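Local coordinates for general Secretion Pathway Protein (Vibrio vulnificus, PDB 4G54) that probably binds peptidoglycan in the periplasm as part of the type II secretion system, joining a peptidase C39-like domain to a putative peptidoglycan-binding domain, at residues A[92-95]-A[101-104]; A[70-75]-A[79-84]; A[24-27]-A[31-34]; A[39-44]-A[202-207]. All coordinates share one frame; numbering follows the deposited sequence.

Contact 1. Residues A[92-95]-A[101-104]; sequences VVLL and RVVL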
loop_
_atom_site.group_PDB
_atom_site.type_symbol
_atom_site.label_atom_id
_atom_site.label_comp_id
_atom_site.label_asym_id
_atom_site.label_seq_id
_atom_site.Cartn_x
_atom_site.Cartn_y
_atom_site.Cartn_z
ATOM N N VAL A 92 12.355 -0.030 8.952
ATOM C CA VAL A 92 12.486 1.279 8.300
ATOM C C VAL A 92 11.472 1.347 7.140
ATOM O O VAL A 92 11.114 0.326 6.568
ATOM C CB VAL A 92 13.959 1.495 7.807
ATOM C CG1 VAL A 92 14.338 0.551 6.628
ATOM C CG2 VAL A 92 14.176 2.896 7.462
ATOM N N VAL A 93 10.905 2.525 6.911
ATOM C CA VAL A 93 9.973 2.686 5.809
ATOM C C VAL A 93 10.699 2.860 4.519
ATOM O O VAL A 93 11.587 3.720 4.398
ATOM C CB VAL A 93 8.970 3.844 6.065
ATOM C CG1 VAL A 93 8.174 4.163 4.789
ATOM C CG2 VAL A 93 8.039 3.450 7.243
ATOM N N LEU A 94 10.322 2.048 3.513
ATOM C CA LEU A 94 10.824 2.280 2.137
ATOM C C LEU A 94 9.816 3.179 1.474
ATOM O O LEU A 94 8.643 2.821 1.283
ATOM C CB LEU A 94 10.903 0.921 1.381
ATOM C CG LEU A 94 11.240 1.036 -0.119
ATOM C CD1 LEU A 94 12.638 1.451 -0.297
ATOM C CD2 LEU A 94 11.036 -0.352 -0.774
ATOM N N LEU A 95 10.275 4.372 1.052
ATOM C CA LEU A 95 9.403 5.328 0.395
ATOM C C LEU A 95 9.495 5.170 -1.072
ATOM O O LEU A 95 8.430 5.255 -1.742
ATOM C CB LEU A 95 9.806 6.811 0.818
ATOM C CG LEU A 95 9.079 7.951 0.137
ATOM C CD1 LEU A 95 7.613 7.986 0.574
ATOM C CD2 LEU A 95 9.801 9.274 0.565
ATOM N N ARG A 101 19.239 2.845 -5.819
ATOM C CA ARG A 101 19.125 3.481 -4.491
ATOM C C ARG A 101 17.731 3.289 -3.945
ATOM O O ARG A 101 16.778 3.149 -4.727
ATOM C CB ARG A 101 19.356 5.025 -4.547
ATOM C CG ARG A 101 18.210 5.834 -5.255
ATOM C CD ARG A 101 16.814 6.080 -4.448
ATOM N NE ARG A 101 15.527 5.771 -5.188
ATOM C CZ ARG A 101 14.797 6.670 -5.881
ATOM N NH1 ARG A 101 15.185 7.955 -5.927
ATOM N NH2 ARG A 101 13.654 6.313 -6.522
ATOM N N VAL A 102 17.601 3.282 -2.633
ATOM C CA VAL A 102 16.254 3.310 -2.027
ATOM C C VAL A 102 16.258 4.520 -1.095
ATOM O O VAL A 102 17.304 4.982 -0.616
ATOM C CB VAL A 102 15.960 2.068 -1.236
ATOM C CG1 VAL A 102 15.779 0.841 -2.196
ATOM C CG2 VAL A 102 17.063 1.765 -0.116
ATOM N N VAL A 103 15.069 5.099 -0.980
ATOM C CA VAL A 103 14.852 6.210 -0.020
ATOM C C VAL A 103 14.123 5.656 1.170
ATOM O O VAL A 103 13.080 5.019 1.067
ATOM C CB VAL A 103 14.060 7.390 -0.647
ATOM C CG1 VAL A 103 13.762 8.473 0.415
ATOM C CG2 VAL A 103 14.906 7.898 -1.805
ATOM N N LEU A 104 14.742 5.822 2.343
ATOM C CA LEU A 104 14.266 5.227 3.611
ATOM C C LEU A 104 13.825 6.325 4.582
ATOM O O LEU A 104 14.455 7.386 4.664
ATOM C CB LEU A 104 15.385 4.406 4.225
ATOM C CG LEU A 104 15.942 3.295 3.317
ATOM C CD1 LEU A 104 17.011 2.567 4.140
ATOM C CD2 LEU A 104 14.796 2.379 2.878
#

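Contact 2. Residues A[70-75]-A[79-84]; sequences QELQQT and LLLTLQ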
loop_
_atom_site.group_PDB
_atom_site.type_symbol
_atom_site.label_atom_id
_atom_site.label_comp_id
_atom_site.label_asym_id
_atom_site.label_seq_id
_atom_site.Cartn_x
_atom_site.Cartn_y
_atom_site.Cartn_z
ATOM N N GLN A 70 14.323 -7.878 -6.968
ATOM C CA GLN A 70 13.551 -7.642 -8.215
ATOM C C GLN A 70 12.110 -7.287 -7.786
ATOM O O GLN A 70 11.543 -6.271 -8.231
ATOM C CB GLN A 70 13.584 -8.884 -9.138
ATOM C CG GLN A 70 12.652 -8.699 -10.329
ATOM C CD GLN A 70 13.134 -7.758 -11.462
ATOM O OE1 GLN A 70 14.128 -6.987 -11.331
ATOM N NE2 GLN A 70 12.395 -7.808 -12.612
ATOM N N GLU A 71 11.552 -8.055 -6.850
ATOM C CA GLU A 71 10.151 -7.814 -6.424
ATOM C C GLU A 71 10.029 -6.483 -5.663
ATOM O O GLU A 71 9.054 -5.725 -5.895
ATOM C CB GLU A 71 9.630 -8.979 -5.589
ATOM C CG GLU A 71 9.425 -10.241 -6.379
ATOM C CD GLU A 71 9.288 -11.509 -5.531
ATOM O OE1 GLU A 71 9.738 -11.567 -4.361
ATOM O OE2 GLU A 71 8.705 -12.493 -6.077
ATOM N N LEU A 72 11.008 -6.134 -4.828
ATOM C CA LEU A 72 10.915 -4.948 -4.045
ATOM C C LEU A 72 10.885 -3.755 -5.008
ATOM O O LEU A 72 10.122 -2.805 -4.836
ATOM C CB LEU A 72 12.166 -4.871 -3.129
ATOM C CG LEU A 72 12.080 -3.685 -2.145
ATOM C CD1 LEU A 72 10.973 -4.042 -1.122
ATOM C CD2 LEU A 72 13.378 -3.499 -1.402
ATOM N N GLN A 73 11.659 -3.809 -6.070
ATOM C CA GLN A 73 11.668 -2.699 -7.027
ATOM C C GLN A 73 10.338 -2.462 -7.683
ATOM O O GLN A 73 10.125 -1.305 -8.150
ATOM C CB GLN A 73 12.698 -2.965 -8.149
ATOM C CG GLN A 73 14.128 -2.783 -7.630
ATOM C CD GLN A 73 15.130 -3.287 -8.676
ATOM O OE1 GLN A 73 15.703 -4.431 -8.597
ATOM N NE2 GLN A 73 15.331 -2.460 -9.682
ATOM N N GLN A 74 9.444 -3.466 -7.720
ATOM C CA GLN A 74 8.154 -3.318 -8.387
ATOM C C GLN A 74 7.082 -2.818 -7.450
ATOM O O GLN A 74 5.907 -2.772 -7.836
ATOM C CB GLN A 74 7.719 -4.686 -8.945
ATOM C CG GLN A 74 8.738 -5.367 -9.853
ATOM C CD GLN A 74 8.851 -4.712 -11.191
ATOM O OE1 GLN A 74 8.694 -3.480 -11.334
ATOM N NE2 GLN A 74 9.136 -5.527 -12.219
ATOM N N THR A 75 7.460 -2.537 -6.207
ATOM C CA THR A 75 6.318 -2.179 -5.259
ATOM C C THR A 75 5.549 -0.958 -5.722
ATOM O O THR A 75 6.181 0.081 -6.031
ATOM C CB THR A 75 6.781 -2.039 -3.818
ATOM O OG1 THR A 75 5.631 -1.925 -2.963
ATOM C CG2 THR A 75 7.697 -0.867 -3.591
ATOM N N LEU A 79 6.529 0.476 1.733
ATOM C CA LEU A 79 6.538 -0.761 2.541
ATOM C C LEU A 79 7.342 -0.540 3.766
ATOM O O LEU A 79 8.205 0.426 3.838
ATOM C CB LEU A 79 7.300 -1.896 1.728
ATOM C CG LEU A 79 6.553 -2.334 0.474
ATOM C CD1 LEU A 79 7.397 -3.352 -0.254
ATOM C CD2 LEU A 79 5.216 -3.005 0.752
ATOM N N LEU A 80 7.185 -1.430 4.783
ATOM C CA LEU A 80 8.096 -1.394 5.966
ATOM C C LEU A 80 9.130 -2.529 5.788
ATOM O O LEU A 80 8.695 -3.693 5.549
ATOM C CB LEU A 80 7.287 -1.628 7.245
ATOM C CG LEU A 80 8.132 -1.506 8.553
ATOM C CD1 LEU A 80 8.492 0.011 8.818
ATOM C CD2 LEU A 80 7.241 -2.045 9.706
ATOM N N LEU A 81 10.426 -2.171 5.810
ATOM C CA LEU A 81 11.468 -3.191 5.596
ATOM C C LEU A 81 11.908 -3.673 6.982
ATOM O O LEU A 81 12.142 -2.879 7.891
ATOM C CB LEU A 81 12.704 -2.592 4.891
ATOM C CG LEU A 81 12.385 -1.951 3.542
ATOM C CD1 LEU A 81 13.744 -1.540 2.939
ATOM C CD2 LEU A 81 11.621 -2.892 2.632
ATOM N N THR A 82 12.098 -4.977 7.162
ATOM C CA THR A 82 12.718 -5.513 8.374
ATOM C C THR A 82 14.199 -5.559 8.097
ATOM O O THR A 82 14.648 -6.289 7.148
ATOM C CB THR A 82 12.164 -6.933 8.695
ATOM O OG1 THR A 82 10.719 -6.886 8.880
ATOM C CG2 THR A 82 12.813 -7.485 10.025
ATOM N N LEU A 83 14.983 -4.905 8.960
ATOM C CA LEU A 83 16.464 -4.986 8.844
ATOM C C LEU A 83 16.978 -5.947 9.934
ATOM O O LEU A 83 16.408 -6.013 11.035
ATOM C CB LEU A 83 17.066 -3.602 8.978
ATOM C CG LEU A 83 16.558 -2.540 7.962
ATOM C CD1 LEU A 83 17.402 -1.246 8.106
ATOM C CD2 LEU A 83 16.619 -3.086 6.550
ATOM N N GLN A 84 18.002 -6.741 9.612
ATOM C CA GLN A 84 18.495 -7.728 10.583
ATOM C C GLN A 84 20.015 -7.543 10.593
ATOM O O GLN A 84 20.621 -7.351 9.537
ATOM C CB GLN A 84 18.036 -9.207 10.277
ATOM C CG GLN A 84 16.755 -9.351 9.321
ATOM C CD GLN A 84 15.791 -10.595 9.484
ATOM O OE1 GLN A 84 15.989 -11.460 10.370
ATOM N NE2 GLN A 84 14.709 -10.654 8.603
#

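Contact 3. Residues A[24-27]-A[31-34]; sequences VARM and AQGL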
loop_
_atom_site.group_PDB
_atom_site.type_symbol
_atom_site.label_atom_id
_atom_site.label_comp_id
_atom_site.label_asym_id
_atom_site.label_seq_id
_atom_site.Cartn_x
_atom_site.Cartn_y
_atom_site.Cartn_z
ATOM N N VAL A 24 19.669 4.022 10.633
ATOM C CA VAL A 24 18.586 3.323 9.912
ATOM C C VAL A 24 17.766 2.503 10.815
ATOM O O VAL A 24 16.614 2.167 10.456
ATOM C CB VAL A 24 19.040 2.262 8.881
ATOM C CG1 VAL A 24 18.332 2.481 7.534
ATOM C CG2 VAL A 24 20.496 2.058 8.821
ATOM N N ALA A 25 18.367 2.092 11.932
ATOM C CA ALA A 25 17.794 1.139 12.883
ATOM C C ALA A 25 17.129 1.792 14.082
ATOM O O ALA A 25 17.088 1.207 15.169
ATOM C CB ALA A 25 18.889 0.199 13.383
ATOM N N ARG A 26 16.629 3.016 13.915
ATOM C CA ARG A 26 15.926 3.681 14.982
ATOM C C ARG A 26 14.653 2.971 15.569
ATOM O O ARG A 26 14.456 2.966 16.791
ATOM C CB ARG A 26 15.530 5.069 14.480
ATOM C CG ARG A 26 14.772 5.783 15.506
ATOM C CD ARG A 26 14.594 7.258 15.209
ATOM N NE ARG A 26 13.650 7.805 16.177
ATOM C CZ ARG A 26 12.322 7.605 16.148
ATOM N NH1 ARG A 26 11.743 6.902 15.172
ATOM N NH2 ARG A 26 11.568 8.140 17.109
ATOM N N MET A 27 13.766 2.494 14.687
ATOM C CA MET A 27 12.492 1.925 15.100
ATOM C C MET A 27 12.738 0.466 15.343
ATOM O O MET A 27 13.199 -0.297 14.453
ATOM C CB MET A 27 11.430 2.078 13.988
ATOM C CG MET A 27 11.100 3.554 13.805
ATOM S SD MET A 27 9.720 3.955 12.728
ATOM C CE MET A 27 10.328 3.365 11.118
ATOM N N ALA A 31 5.436 -2.664 15.318
ATOM C CA ALA A 31 4.326 -1.757 15.592
ATOM C C ALA A 31 4.801 -0.310 15.466
ATOM O O ALA A 31 4.081 0.504 14.920
ATOM C CB ALA A 31 3.788 -2.023 17.002
ATOM N N GLN A 32 5.994 0.007 15.924
ATOM C CA GLN A 32 6.542 1.340 15.761
ATOM C C GLN A 32 6.682 1.699 14.266
ATOM O O GLN A 32 6.273 2.806 13.799
ATOM C CB GLN A 32 7.951 1.395 16.417
ATOM C CG GLN A 32 8.438 2.724 16.560
ATOM C CD GLN A 32 9.704 2.731 17.333
ATOM O OE1 GLN A 32 10.193 1.658 17.804
ATOM N NE2 GLN A 32 10.269 3.934 17.485
ATOM N N GLY A 33 7.243 0.755 13.497
ATOM C CA GLY A 33 7.339 0.967 12.034
ATOM C C GLY A 33 6.026 1.149 11.356
ATOM O O GLY A 33 5.907 1.964 10.439
ATOM N N LEU A 34 5.047 0.358 11.755
ATOM C CA LEU A 34 3.713 0.452 11.078
ATOM C C LEU A 34 2.998 1.735 11.483
ATOM O O LEU A 34 2.315 2.344 10.631
ATOM C CB LEU A 34 2.812 -0.716 11.408
ATOM C CG LEU A 34 3.259 -2.004 10.779
ATOM C CD1 LEU A 34 2.374 -3.073 11.377
ATOM C CD2 LEU A 34 3.087 -1.968 9.204
HETATM O O HOH W 1 9.046 6.568 15.577
#

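Contact 4. Residues A[39-44]-A[202-207]; sequences KLWGYR and MVSLSE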
loop_
_atom_site.group_PDB
_atom_site.type_symbol
_atom_site.label_atom_id
_atom_site.label_comp_id
_atom_site.label_asym_id
_atom_site.label_seq_id
_atom_site.Cartn_x
_atom_site.Cartn_y
_atom_site.Cartn_z
ATOM N N LYS A 39 1.258 6.864 8.907
ATOM C CA LYS A 39 1.256 8.327 8.774
ATOM C C LYS A 39 1.446 8.743 7.280
ATOM O O LYS A 39 0.947 9.786 6.839
ATOM C CB LYS A 39 2.405 8.917 9.544
ATOM C CG LYS A 39 2.349 8.726 11.007
ATOM C CD LYS A 39 3.515 9.556 11.696
ATOM C CE LYS A 39 3.775 8.977 13.054
ATOM N NZ LYS A 39 4.959 9.630 13.692
ATOM N N LEU A 40 2.233 7.968 6.502
ATOM C CA LEU A 40 2.433 8.250 5.084
ATOM C C LEU A 40 1.148 8.178 4.322
ATOM O O LEU A 40 0.993 8.881 3.322
ATOM C CB LEU A 40 3.407 7.225 4.448
ATOM C CG LEU A 40 4.838 7.606 4.317
ATOM C CD1 LEU A 40 5.333 7.567 5.654
ATOM C CD2 LEU A 40 5.618 6.616 3.424
ATOM N N TRP A 41 0.205 7.353 4.786
ATOM C CA TRP A 41 -1.105 7.304 4.175
ATOM C C TRP A 41 -2.050 8.385 4.731
ATOM O O TRP A 41 -3.231 8.518 4.309
ATOM C CB TRP A 41 -1.701 5.897 4.376
ATOM C CG TRP A 41 -0.993 4.832 3.596
ATOM C CD1 TRP A 41 -0.014 4.060 4.014
ATOM C CD2 TRP A 41 -1.298 4.437 2.254
ATOM N NE1 TRP A 41 0.380 3.159 3.034
ATOM C CE2 TRP A 41 -0.421 3.372 1.924
ATOM C CE3 TRP A 41 -2.245 4.876 1.321
ATOM C CZ2 TRP A 41 -0.466 2.703 0.632
ATOM C CZ3 TRP A 41 -2.290 4.235 0.063
ATOM C CH2 TRP A 41 -1.391 3.207 -0.255
ATOM N N GLY A 42 -1.559 9.207 5.665
ATOM C CA GLY A 42 -2.396 10.265 6.258
ATOM C C GLY A 42 -3.167 9.894 7.518
ATOM O O GLY A 42 -4.075 10.699 7.934
ATOM N N TYR A 43 -2.882 8.720 8.106
ATOM C CA TYR A 43 -3.683 8.215 9.183
ATOM C C TYR A 43 -2.943 8.089 10.498
ATOM O O TYR A 43 -1.766 7.734 10.538
ATOM C CB TYR A 43 -4.270 6.857 8.856
ATOM C CG TYR A 43 -5.265 6.989 7.730
ATOM C CD1 TYR A 43 -6.495 7.645 7.935
ATOM C CD2 TYR A 43 -5.006 6.484 6.444
ATOM C CE1 TYR A 43 -7.441 7.774 6.896
ATOM C CE2 TYR A 43 -5.958 6.603 5.415
ATOM C CZ TYR A 43 -7.170 7.264 5.677
ATOM O OH TYR A 43 -8.131 7.506 4.720
ATOM N N ARG A 44 -3.724 8.340 11.573
ATOM C CA ARG A 44 -3.322 8.078 12.916
ATOM C C ARG A 44 -3.783 6.640 13.293
ATOM O O ARG A 44 -4.986 6.329 13.412
ATOM C CB ARG A 44 -3.864 9.231 13.826
ATOM C CG ARG A 44 -3.571 9.134 15.316
ATOM C CD ARG A 44 -4.311 10.297 16.023
ATOM N NE ARG A 44 -5.735 10.397 15.602
ATOM C CZ ARG A 44 -6.296 11.464 15.021
ATOM N NH1 ARG A 44 -5.571 12.555 14.795
ATOM N NH2 ARG A 44 -7.585 11.448 14.678
ATOM N N MET A 202 -2.623 -2.538 -6.283
ATOM C CA MET A 202 -1.900 -1.659 -7.243
ATOM C C MET A 202 -2.254 -0.199 -7.068
ATOM O O MET A 202 -1.368 0.697 -7.194
ATOM C CB MET A 202 -2.306 -2.123 -8.673
ATOM C CG MET A 202 -1.756 -3.463 -9.186
ATOM S SD MET A 202 -2.475 -3.738 -10.847
ATOM C CE MET A 202 -1.843 -2.266 -11.687
ATOM N N VAL A 203 -3.551 0.099 -6.787
ATOM C CA VAL A 203 -3.958 1.537 -6.769
ATOM C C VAL A 203 -4.868 1.792 -5.583
ATOM O O VAL A 203 -5.516 0.892 -5.056
ATOM C CB VAL A 203 -4.721 1.999 -8.095
ATOM C CG1 VAL A 203 -3.776 1.966 -9.344
ATOM C CG2 VAL A 203 -5.935 1.164 -8.308
ATOM N N SER A 204 -4.939 3.080 -5.175
ATOM C CA SER A 204 -5.820 3.454 -4.078
ATOM C C SER A 204 -6.605 4.701 -4.507
ATOM O O SER A 204 -6.135 5.473 -5.368
ATOM C CB SER A 204 -4.981 3.908 -2.863
ATOM O OG SER A 204 -3.900 2.969 -2.595
ATOM N N LEU A 205 -7.690 4.946 -3.785
ATOM C CA LEU A 205 -8.486 6.221 -4.096
ATOM C C LEU A 205 -7.701 7.490 -3.770
ATOM O O LEU A 205 -7.904 8.505 -4.461
ATOM C CB LEU A 205 -9.782 6.251 -3.296
ATOM C CG LEU A 205 -10.794 5.101 -3.550
ATOM C CD1 LEU A 205 -12.006 5.160 -2.586
ATOM C CD2 LEU A 205 -11.283 5.066 -5.028
ATOM N N SER A 206 -6.863 7.461 -2.733
ATOM C CA SER A 206 -5.906 8.572 -2.562
ATOM C C SER A 206 -4.576 8.001 -2.109
ATOM O O SER A 206 -4.532 7.014 -1.352
ATOM C CB SER A 206 -6.404 9.694 -1.625
ATOM O OG SER A 206 -5.644 10.945 -1.809
ATOM N N GLU A 207 -3.516 8.685 -2.555
ATOM C CA GLU A 207 -2.149 8.212 -2.303
ATOM C C GLU A 207 -1.361 9.409 -1.766
ATOM O O GLU A 207 -0.536 10.020 -2.449
ATOM C CB GLU A 207 -1.581 7.633 -3.612
ATOM C CG GLU A 207 -2.565 6.615 -4.263
ATOM C CD GLU A 207 -1.994 5.923 -5.483
ATOM O OE1 GLU A 207 -1.228 6.613 -6.189
ATOM O OE2 GLU A 207 -2.342 4.722 -5.733
#

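Contact 1. Residues A[92-95]-A[101-104]
Leu94 and Leu104 sit opposite each other as a non-hydrogen-bonded pair of the antiparallel hairpin formed by strands 88-97 and 101-105, and their methyls meet on one face of the sheet, Leu94 CD1 lying 3.9 Å from Leu104 CD2. The same methyl of Leu94 also rests against Val102, 3.5 Å from its CB, with the two side chains crossing at about a right angle. It gets there because CG stands anti to the backbone nitrogen (chi1 173°), a setting that swings the leucine end toward the partner strand. Val92 meets Leu104 with the same perpendicular crossing, its CG2 methyl 3.8 Å from Leu104 CB. Leu95 and Val103 instead extend alongside each other in a common direction, with Leu95 CD2 and Val103 CG1 4.0 Å apart. Between these groups the backbone supplies the polar link: Leu95 N donates a nearly straight hydrogen bond to Val103 O at 2.9 Å, and Leu104 CA makes a CA-H...O contact with Val93 O at 3.2 Å. The two short segments are far from strictly antiparallel, their directions differing by 123°. Phe113 of strand 110-114 packs on Val102 and Leu104, while Leu40 of helix 30-40 packs on Val93 and Leu95. Every side chain that touches between these two segments is aliphatic, which implies cohesion by hydrophobic burial and leaves hydrogen bonding to the main chain.

Contact 2. Residues A[70-75]-A[79-84]
Leu72, on the short helix 69-73, sets its CD1 methyl against two leucines of strand 79-85, and the close packing of the contact is centred on this one group. It lies 3.7 Å from Leu79 CD1, where the two side chains pass head to tail, and 4.0 Å from Leu81 CD2, which it crosses obliquely. With CG of Leu72 anti to the backbone nitrogen (chi1 -174°), the end of the side chain reaches nearer the strand than the direction of its CB alone would bring it. Trp122 and Val126 touch both Leu72 and Leu81, so the leucine cluster continues into neighbouring strands. In the fold, the helix leads through a short turn straight into a strand of the six-stranded antiparallel sheet, and its buried side lies on that sheet within the peptidase C39-like domain. Where the chain leaves the helix, the contact takes in a polar group. Thr75 and Leu79 reach toward each other tip to tip, the hydroxyl OG1 standing 3.5 Å from Leu79 CD1, a van der Waals contact with a methyl; the hydroxyl's polar partner is the carbonyl of His77. Thr75 N bonds back to Leu72 O at 3.0 Å, at the end of the helix. On the outer side of the helix Gln70, Glu71 and Gln74 are exposed to solvent, and none of them touches the strand.

Contact 3. Residues A[24-27]-A[31-34]
The entry into helix 30-40, where the Thr29 hydroxyl is hydrogen-bonded to Gln32 N, folds back on the loop that precedes it, and Met27 of that loop packs against the first turns of the helix. The amide of Gln32 lies beside Met27, its NE2 3.8 Å from Met27 CG and its OE1 3.6 Å from Met27 CA. Gln32 arrives there as an extended chain, with CG anti to the backbone nitrogen (chi1 -167°) and chi2 also near 180°, its amide lying slantwise across Met27 CB and CG. Farther along Met27, the sulfur SD sits 3.9 Å from Gly33 CA. Outside, the guanidinium of Arg26 and the Gln32 amide are turned 73° apart and meet through water: NH1 of Arg26 donates to water 1 at 2.7 Å, in the guanidinium plane, while the bond from Gln32 NE2 to that water is weak, at 3.5 Å. Arg26 NH1 also bonds to the carbonyl of Thr106. The chemistry is thus graded, from a buried thioether against the helix backbone to a hydrated polar rim, and a direct hydrogen bond from Thr28 N to Gln32 OE1 ties the helix side chain to the loop.

Contact 4. Residues A[39-44]-A[202-207]
With CG of Trp41 anti to the carbonyl carbon (chi1 -69°) and the ring turned about the next bond (chi2 94°), the six-membered end of the indole extends toward the loop after helix 193-202. Ser204 answers with OG likewise anti to its own carbonyl carbon (chi1 -47°), which sets the hydroxyl against the ring edge, 3.4 Å from both CZ3 and CH2 of Trp41. The carbonyl oxygen of Ser206 comes to the same edge, 3.8 Å from Trp41 CZ3. Both oxygens lie near the ring plane, so they face the weakly positive C-H rim of the indole. Trp41 stands where helix 30-40 ends in a Schellman motif: Gly42 takes a positive phi, and its N bonds back to Lys39 O at 2.8 Å. The contact thereby joins a helix end in the peptidase C39-like domain to the loop after helix 193-202. Trp209 and Phe60 also pack edge-to-face with the indole. Within the loop, Glu207 OE2 accepts a bond from Ser204 N at 3.1 Å, on its anti side and somewhat out of the carboxylate plane, while Glu207 OE1 forms a salt bridge with Arg210.

Overall arrangement
From the N terminus, contact 3 closes first, a short loop turning the chain into helix 30-40. The far end of that helix opens contact 4, which does not close until residues 202-207, so contacts 2 and 1 both fall within its long span. Those two follow in series: 70-75 with 79-84 brings a helix onto the sheet, and 92-95 with 101-104 pairs the next hairpin. They share the sheet, where strands 79-85 and 88-97 are neighbours. No loops cross. Val24 and Gly33 of contact 3 pack on this sheet. Leu40, in the 39-44 segment at the other end of the same helix, packs on Val93 and Leu95 of contact 1, while contact 4 ties the C39-like part to the loop after helix 193-202.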